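Local coordinates for glycosyl hydrolases family 2, sugar binding domain protein (Bacteroides uniformis str. 3978 T3 ii, PDB 6D1P) that probably hydrolyses O-glycosidic bonds as a gut bacterial beta-glucuronidase of glycoside hydrolase family 2, at residues I207-A211 and S221-D225. Sequence-based numbering, arbitrary orientation.
Sequences IRIEA and SISID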
loop_
_atom_site.group_PDB
_atom_site.type_symbol
_atom_site.label_atom_id
_atom_site.label_comp_id
_atom_site.label_asym_id
_atom_site.label_seq_id
_atom_site.Cartn_x
_atom_site.Cartn_y
_atom_site.Cartn_z
ATOM N N ILE A 207 11.171 -21.899 34.753
ATOM C CA ILE A 207 11.940 -21.696 35.981
ATOM C C ILE A 207 11.410 -20.470 36.708
ATOM O O ILE A 207 11.732 -19.328 36.354
ATOM C CB ILE A 207 13.451 -21.551 35.695
ATOM C CG1 ILE A 207 14.017 -22.875 35.178
ATOM C CG2 ILE A 207 14.221 -21.054 36.940
ATOM C CD1 ILE A 207 15.513 -22.956 35.216
ATOM N N ARG A 208 10.603 -20.696 37.731
ATOM C CA ARG A 208 9.947 -19.624 38.464
ATOM C C ARG A 208 10.705 -19.372 39.765
ATOM O O ARG A 208 11.028 -20.315 40.497
ATOM C CB ARG A 208 8.484 -19.995 38.726
ATOM C CG ARG A 208 7.738 -19.146 39.737
ATOM C CD ARG A 208 6.588 -19.967 40.328
ATOM N NE ARG A 208 5.564 -19.146 40.964
ATOM C CZ ARG A 208 4.263 -19.403 40.875
ATOM N NH1 ARG A 208 3.851 -20.450 40.169
ATOM N NH2 ARG A 208 3.374 -18.611 41.473
ATOM N N ILE A 209 11.002 -18.106 40.043
ATOM C CA ILE A 209 11.847 -17.725 41.163
ATOM C C ILE A 209 11.117 -16.649 41.951
ATOM O O ILE A 209 10.925 -15.531 41.450
ATOM C CB ILE A 209 13.221 -17.224 40.707
ATOM C CG1 ILE A 209 13.923 -18.291 39.869
ATOM C CG2 ILE A 209 14.081 -16.873 41.906
ATOM C CD1 ILE A 209 15.319 -17.911 39.461
ATOM N N GLU A 210 10.712 -16.976 43.179
ATOM C CA GLU A 210 10.017 -16.039 44.052
ATOM C C GLU A 210 10.917 -15.729 45.246
ATOM O O GLU A 210 11.024 -16.518 46.189
ATOM C CB GLU A 210 8.682 -16.600 44.499
ATOM C CG GLU A 210 7.744 -16.969 43.359
ATOM C CD GLU A 210 6.327 -17.213 43.858
ATOM O OE1 GLU A 210 6.011 -16.775 44.987
ATOM O OE2 GLU A 210 5.537 -17.840 43.133
ATOM N N ALA A 211 11.578 -14.585 45.187
ATOM C CA ALA A 211 12.331 -14.073 46.310
ATOM C C ALA A 211 11.394 -13.240 47.171
ATOM O O ALA A 211 10.698 -12.356 46.661
ATOM C CB ALA A 211 13.517 -13.234 45.834
ATOM N N SER A 221 13.806 -15.339 51.546
ATOM C CA SER A 221 13.457 -16.685 51.140
ATOM C C SER A 221 13.438 -16.746 49.618
ATOM O O SER A 221 13.023 -15.790 48.960
ATOM C CB SER A 221 12.108 -17.078 51.723
ATOM O OG SER A 221 12.056 -18.476 51.893
ATOM N N ILE A 222 13.906 -17.862 49.063
ATOM C CA ILE A 222 13.928 -18.089 47.624
ATOM C C ILE A 222 13.203 -19.396 47.374
ATOM O O ILE A 222 13.769 -20.471 47.581
ATOM C CB ILE A 222 15.348 -18.148 47.051
ATOM C CG1 ILE A 222 16.178 -16.949 47.509
ATOM C CG2 ILE A 222 15.300 -18.215 45.521
ATOM C CD1 ILE A 222 17.649 -17.057 47.146
ATOM N N SER A 223 11.967 -19.323 46.906
ATOM C CA SER A 223 11.278 -20.509 46.426
ATOM C C SER A 223 11.517 -20.627 44.925
ATOM O O SER A 223 11.367 -19.648 44.190
ATOM C CB SER A 223 9.787 -20.437 46.752
ATOM O OG SER A 223 9.074 -21.437 46.051
ATOM N N ILE A 224 11.919 -21.814 44.474
ATOM C CA ILE A 224 12.278 -22.039 43.079
ATOM C C ILE A 224 11.527 -23.258 42.566
ATOM O O ILE A 224 11.696 -24.363 43.095
ATOM C CB ILE A 224 13.791 -22.222 42.896
ATOM C CG1 ILE A 224 14.508 -20.933 43.258
ATOM C CG2 ILE A 224 14.115 -22.587 41.471
ATOM C CD1 ILE A 224 15.974 -20.975 42.959
ATOM N N ASP A 225 10.720 -23.061 41.524
ATOM C CA ASP A 225 9.966 -24.129 40.879
ATOM C C ASP A 225 10.485 -24.323 39.465
ATOM O O ASP A 225 10.600 -23.356 38.704
ATOM C CB ASP A 225 8.472 -23.811 40.851
ATOM C CG ASP A 225 7.921 -23.502 42.227
ATOM O OD1 ASP A 225 8.284 -24.224 43.182
ATOM O OD2 ASP A 225 7.139 -22.532 42.359
#
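R208 and D225 lie side by side on one face of an antiparallel hairpin, with R208 CD 3.3 Å from D225 OD2. Their guanidinium and carboxylate planes are 80° apart, and OD2 sits 4.0 Å from NE, well out of the guanidinium plane, a long salt bridge of charge alone. With CG anti to the backbone N (chi1 167°) and the chain extended to NE, R208 brings NE and NH2 beside the carboxylate of E210, next on the same face of its strand: NE donates to the anti lone pair of OE2, a bent contact (132°) whose modelled 2.5 Å is doubtfully short, and NH2 adds a weak bond. A methionine in place of R208 would probably leave the E210 and D225 carboxylates without the positive charge that neighbours both. In the backbone, R208 with D225 and E210 with S223 form antiparallel hydrogen-bonded pairs. On the other face, I209 CG2 meets I222 CG2 at 4.0 Å. This apolar face packs against strands 284-292 and 295-303 in the immunoglobulin-like beta-sandwich of family 2 enzymes, while strand 263-271 continues the sheet beyond 219-229, its S265 bonding D225 OD1; N416 hydrogen-bonds I207 O and I209 N along the outer edge of 203-213.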